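Local coordinates for protein transcription initiation factor IIB (Methanocaldococcus vulcanius, PDB 5O9I) that probably excises itself from its host transcription factor precursor by protein splicing, being a mini-intein with the HINT fold, at residues L28-I33 and P167-A172; N105-I110 and F154-I159. All coordinates share one frame; numbering follows the deposited sequence.

Interaction 1 of 2, residues L28-I33 and P167-A172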
# COMPACT_ATOMS: atom_id res chain seq x y z
N LEU A 28 12.77 0.99 4.46
CA LEU A 28 12.98 -0.35 3.92
C LEU A 28 13.58 -0.31 2.50
O LEU A 28 14.54 -1.01 2.21
CB LEU A 28 11.72 -1.14 3.91
CG LEU A 28 11.88 -2.55 3.33
CD1 LEU A 28 12.77 -3.49 4.14
CD2 LEU A 28 10.53 -3.20 3.12
N ILE A 29 13.02 0.56 1.66
CA ILE A 29 13.30 0.54 0.23
C ILE A 29 14.57 1.25 -0.14
O ILE A 29 15.32 0.73 -0.95
CB ILE A 29 12.11 1.09 -0.58
CG1 ILE A 29 11.05 -0.02 -0.68
CG2 ILE A 29 12.56 1.53 -1.97
CD1 ILE A 29 9.73 0.44 -1.25
N ASP A 30 14.78 2.44 0.42
CA ASP A 30 16.09 3.13 0.36
C ASP A 30 17.19 2.13 0.68
O ASP A 30 18.00 1.80 -0.16
CB ASP A 30 16.13 4.32 1.30
CG ASP A 30 15.21 5.45 0.84
OD1 ASP A 30 14.50 5.22 -0.14
OD2 ASP A 30 15.17 6.56 1.42
N GLU A 31 17.12 1.55 1.86
CA GLU A 31 18.09 0.53 2.29
C GLU A 31 18.29 -0.59 1.27
O GLU A 31 19.38 -0.83 0.84
CB GLU A 31 17.66 -0.07 3.64
CG GLU A 31 18.79 -0.77 4.39
CD GLU A 31 18.49 -2.20 4.86
OE1 GLU A 31 17.30 -2.64 4.96
OE2 GLU A 31 19.51 -2.89 5.12
N ILE A 32 17.25 -1.23 0.84
CA ILE A 32 17.32 -2.32 -0.15
C ILE A 32 18.00 -1.92 -1.44
O ILE A 32 18.87 -2.65 -1.93
CB ILE A 32 15.92 -2.79 -0.53
CG1 ILE A 32 15.33 -3.60 0.62
CG2 ILE A 32 15.93 -3.66 -1.78
CD1 ILE A 32 13.84 -3.66 0.55
N ILE A 33 17.56 -0.78 -2.00
CA ILE A 33 18.17 -0.17 -3.19
C ILE A 33 19.64 0.13 -2.91
O ILE A 33 20.52 -0.26 -3.70
CB ILE A 33 17.45 1.16 -3.60
CG1 ILE A 33 16.10 0.86 -4.27
CG2 ILE A 33 18.32 2.10 -4.49
CD1 ILE A 33 15.23 2.06 -4.58
N PRO A 167 5.08 15.49 0.30
CA PRO A 167 5.74 14.25 0.69
C PRO A 167 6.98 14.30 1.55
O PRO A 167 8.03 14.73 1.08
CB PRO A 167 6.20 13.69 -0.64
CG PRO A 167 6.36 14.88 -1.48
CD PRO A 167 5.17 15.68 -1.14
N THR A 168 6.88 13.70 2.73
CA THR A 168 8.00 13.46 3.62
C THR A 168 9.05 12.65 2.81
O THR A 168 8.66 11.73 2.09
CB THR A 168 7.54 12.70 4.90
OG1 THR A 168 7.98 11.34 4.87
CG2 THR A 168 6.00 12.75 5.16
N ASN A 169 10.35 12.96 2.93
CA ASN A 169 11.35 12.57 1.95
C ASN A 169 10.68 12.59 0.59
O ASN A 169 10.19 11.56 0.18
CB ASN A 169 12.07 11.23 2.29
CG ASN A 169 12.94 10.69 1.13
OD1 ASN A 169 13.59 11.62 0.33
ND2 ASN A 169 12.85 9.26 0.91
N GLY A 170 10.62 13.75 -0.07
CA GLY A 170 10.05 13.85 -1.44
C GLY A 170 10.26 12.67 -2.39
O GLY A 170 10.93 12.76 -3.38
N TYR A 171 9.70 11.53 -2.04
CA TYR A 171 9.88 10.27 -2.76
C TYR A 171 8.66 9.49 -2.39
O TYR A 171 8.29 9.45 -1.22
CB TYR A 171 11.10 9.47 -2.25
CG TYR A 171 12.35 9.43 -3.12
CD1 TYR A 171 13.40 8.60 -2.78
CD2 TYR A 171 12.49 10.19 -4.30
CE1 TYR A 171 14.55 8.54 -3.55
CE2 TYR A 171 13.65 10.11 -5.07
CZ TYR A 171 14.67 9.26 -4.71
OH TYR A 171 15.84 9.23 -5.47
N ALA A 172 8.06 8.86 -3.39
CA ALA A 172 6.99 7.90 -3.21
C ALA A 172 7.57 6.54 -3.52
O ALA A 172 8.54 6.43 -4.21
CB ALA A 172 5.83 8.21 -4.14
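Asp30 and Tyr171 mark the closest approach of the two backbones, yet Asp30 CA and Tyr171 CA are still 10.0 Å apart. Residues 28-33 are regular helix, as the bonds Ile32 N to Leu28 O (3.0 Å) and Ile33 N to Ile29 O (2.9 Å) attest. Residues 167-172 run from an irregular loop into strand 171-176. The backbone around Asn169 and Tyr171 is doubtful in detail, because two of its atoms stand too close in the model. No hydrogen bond joins the segments, and the surface buried between them is only 68 Å². Contact therefore depends on side chains that reach across.

Within the HINT fold, helix 25-34 lies against the antiparallel sheet that includes strands 46-49, 71-76 and 171-176. Ile29 packs on Val72, Tyr173 and Leu175, and Ile33 on Ala48 and Arg74, while Ala172 is bonded through its backbone to His75. Ile29 and Ile33 are buried, whereas Asp30, partly exposed, stands on the helix where it looks across to the loop in a surface contact.

The side chains of Asp30 and Asn169 come from opposite directions. Asn169 extends with CG anti to its backbone N (chi1 169°), which carries the amide out from the loop toward the helix. Asp30 OD2 and Asn169 ND2 stand 3.6 Å apart, a polar proximity without a hydrogen bond, and the carboxylate and amide planes are turned 80° against each other. The other carboxylate oxygen has firmer partners, a salt bridge to Arg74 NH1 and a hydrogen bond with Tyr173 OH. This same Asp30 OD1 lies at the edge of the Tyr171 ring, near its plane, 4.4 Å from Tyr171 CD1. Arg74 also touches Tyr171, which further rests on Pro76 and Glu46.

Interaction 2 of 2, residues N105-I110 and F154-I159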
# COMPACT_ATOMS: atom_id res chain seq x y z
N ASN A 105 -20.93 -5.97 -4.05
CA ASN A 105 -20.50 -6.90 -3.04
C ASN A 105 -19.15 -7.56 -3.29
O ASN A 105 -18.79 -8.53 -2.62
CB ASN A 105 -21.63 -7.92 -2.76
CG ASN A 105 -22.93 -7.24 -2.37
OD1 ASN A 105 -23.99 -7.80 -2.62
ND2 ASN A 105 -22.86 -6.01 -1.80
N GLU A 106 -18.35 -6.98 -4.17
CA GLU A 106 -16.97 -7.42 -4.38
C GLU A 106 -16.10 -6.21 -4.28
O GLU A 106 -16.56 -5.08 -4.51
CB GLU A 106 -16.78 -8.10 -5.73
CG GLU A 106 -16.96 -9.60 -5.71
CD GLU A 106 -16.96 -10.17 -7.10
OE1 GLU A 106 -15.92 -10.75 -7.49
OE2 GLU A 106 -17.98 -10.02 -7.81
N VAL A 107 -14.86 -6.44 -3.91
CA VAL A 107 -13.95 -5.34 -3.75
C VAL A 107 -13.29 -5.14 -5.06
O VAL A 107 -12.98 -6.11 -5.74
CB VAL A 107 -12.91 -5.56 -2.63
CG1 VAL A 107 -13.64 -5.83 -1.32
CG2 VAL A 107 -11.92 -6.68 -3.00
N VAL A 108 -13.05 -3.89 -5.38
CA VAL A 108 -12.63 -3.54 -6.70
C VAL A 108 -11.72 -2.36 -6.62
O VAL A 108 -11.92 -1.51 -5.77
CB VAL A 108 -13.87 -3.25 -7.60
CG1 VAL A 108 -14.40 -1.81 -7.43
CG2 VAL A 108 -13.55 -3.56 -9.03
N PRO A 109 -10.73 -2.29 -7.50
CA PRO A 109 -9.86 -1.14 -7.38
C PRO A 109 -10.60 0.11 -7.71
O PRO A 109 -11.60 0.10 -8.40
CB PRO A 109 -8.79 -1.38 -8.45
CG PRO A 109 -8.82 -2.85 -8.69
CD PRO A 109 -10.25 -3.23 -8.52
N ILE A 110 -10.09 1.19 -7.18
CA ILE A 110 -10.59 2.46 -7.51
C ILE A 110 -9.40 3.38 -7.33
O ILE A 110 -8.66 3.29 -6.35
CB ILE A 110 -11.77 2.84 -6.59
CG1 ILE A 110 -12.67 3.89 -7.28
CG2 ILE A 110 -11.32 3.26 -5.19
CD1 ILE A 110 -13.57 3.23 -8.35
N PHE A 154 -11.42 -8.03 5.88
CA PHE A 154 -11.63 -6.59 5.69
C PHE A 154 -12.61 -5.93 6.67
O PHE A 154 -13.49 -6.55 7.23
CB PHE A 154 -12.21 -6.34 4.30
CG PHE A 154 -11.41 -6.91 3.18
CD1 PHE A 154 -9.99 -6.82 3.17
CD2 PHE A 154 -12.06 -7.49 2.10
CE1 PHE A 154 -9.26 -7.35 2.11
CE2 PHE A 154 -11.35 -8.02 1.05
CZ PHE A 154 -9.95 -7.94 1.04
N ILE A 155 -12.46 -4.62 6.77
CA ILE A 155 -13.49 -3.76 7.21
C ILE A 155 -13.68 -2.70 6.11
O ILE A 155 -12.72 -2.41 5.34
CB ILE A 155 -13.17 -3.09 8.55
CG1 ILE A 155 -11.84 -2.35 8.49
CG2 ILE A 155 -13.16 -4.15 9.63
CD1 ILE A 155 -11.62 -1.54 9.74
N PHE A 156 -14.89 -2.10 6.07
CA PHE A 156 -15.28 -1.15 5.08
C PHE A 156 -15.65 0.14 5.81
O PHE A 156 -16.55 0.14 6.62
CB PHE A 156 -16.46 -1.74 4.30
CG PHE A 156 -16.21 -3.13 3.84
CD1 PHE A 156 -15.38 -3.36 2.76
CD2 PHE A 156 -16.70 -4.19 4.55
CE1 PHE A 156 -15.04 -4.65 2.38
CE2 PHE A 156 -16.38 -5.50 4.20
CZ PHE A 156 -15.52 -5.73 3.09
N LEU A 157 -14.93 1.23 5.53
CA LEU A 157 -15.08 2.46 6.26
C LEU A 157 -15.25 3.59 5.28
O LEU A 157 -14.77 3.48 4.13
CB LEU A 157 -13.84 2.70 7.14
CG LEU A 157 -13.66 1.77 8.36
CD1 LEU A 157 -12.47 2.19 9.20
CD2 LEU A 157 -14.91 1.65 9.25
N LYS A 158 -15.89 4.67 5.73
CA LYS A 158 -16.25 5.75 4.80
C LYS A 158 -15.19 6.82 4.93
O LYS A 158 -14.63 7.00 6.03
CB LYS A 158 -17.63 6.36 5.06
CG LYS A 158 -18.64 5.55 5.90
CD LYS A 158 -19.81 6.43 6.41
CE LYS A 158 -21.15 6.17 5.68
NZ LYS A 158 -21.01 6.07 4.18
N ILE A 159 -15.00 7.57 3.87
CA ILE A 159 -13.97 8.59 3.85
C ILE A 159 -14.47 9.86 4.54
O ILE A 159 -15.52 10.38 4.19
CB ILE A 159 -13.58 8.92 2.39
CG1 ILE A 159 -13.09 7.67 1.68
CG2 ILE A 159 -12.53 10.04 2.37
CD1 ILE A 159 -13.43 7.59 0.22
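Val107 faces Phe154 and Phe156 from a beta hairpin, strands 98-103 and 106-111, which packs beside a four-stranded antiparallel sheet of the HINT fold containing strand 154-162. No hydrogen bond links the two segments. Their nearest CA atoms, Val107 CA and Phe154 CA, are 9.8 Å apart, a gap bridged by side chains.

Along the hairpin strand, Asn105 belongs to the turn, with a positive phi of 70°, and Glu106 begins the strand and leans on Tyr62. At Val107 the backbone N is bonded to Tyr62 OH, and the side chain points to the sheet. Its CG1 is anti to the carbonyl carbon (chi1 -57°), which presents this methyl to both phenyl rings. Farther along, backbone hydrogen bonds tie Val108 to Thr101 and Ile110 to Val99 in strand 98-103.

In strand 154-162, Phe154 is buried, its ring meeting Phe58 edge-to-face and also touching Tyr62. Phe156 reaches the other strand of the hairpin at Val102. Val122, next door in strand 120-124, touches both Val107 and Phe154. The valine and Phe154 side chains are inclined to one another, and Val107 CG1 comes to 4.0 Å from Phe154 CE2. Toward Phe156 the same methyl lies at the ring edge, near the ring plane, with Val107 CG1 4.1 Å from Phe156 CE1.

Interactions 1 and 2 lie on opposite sides of the chain's centre, with their own centres 28 Å apart and their nearest atoms about 15 Å apart, so neither touches the other. Both segments of interaction 2 fall between the two segments of interaction 1 in the sequence: 28-33, 105-110, 154-159, then 167-172. Strands 154-162 and 171-176 follow one another along the chain but belong to different four-stranded antiparallel sheets, giving a covalent connection between the two regions. One contact joins a helix to a loop leading into a sheet; the other sets a hairpin against a sheet. Both fall within the intein splicing domain, and each joins elements on its own side of it.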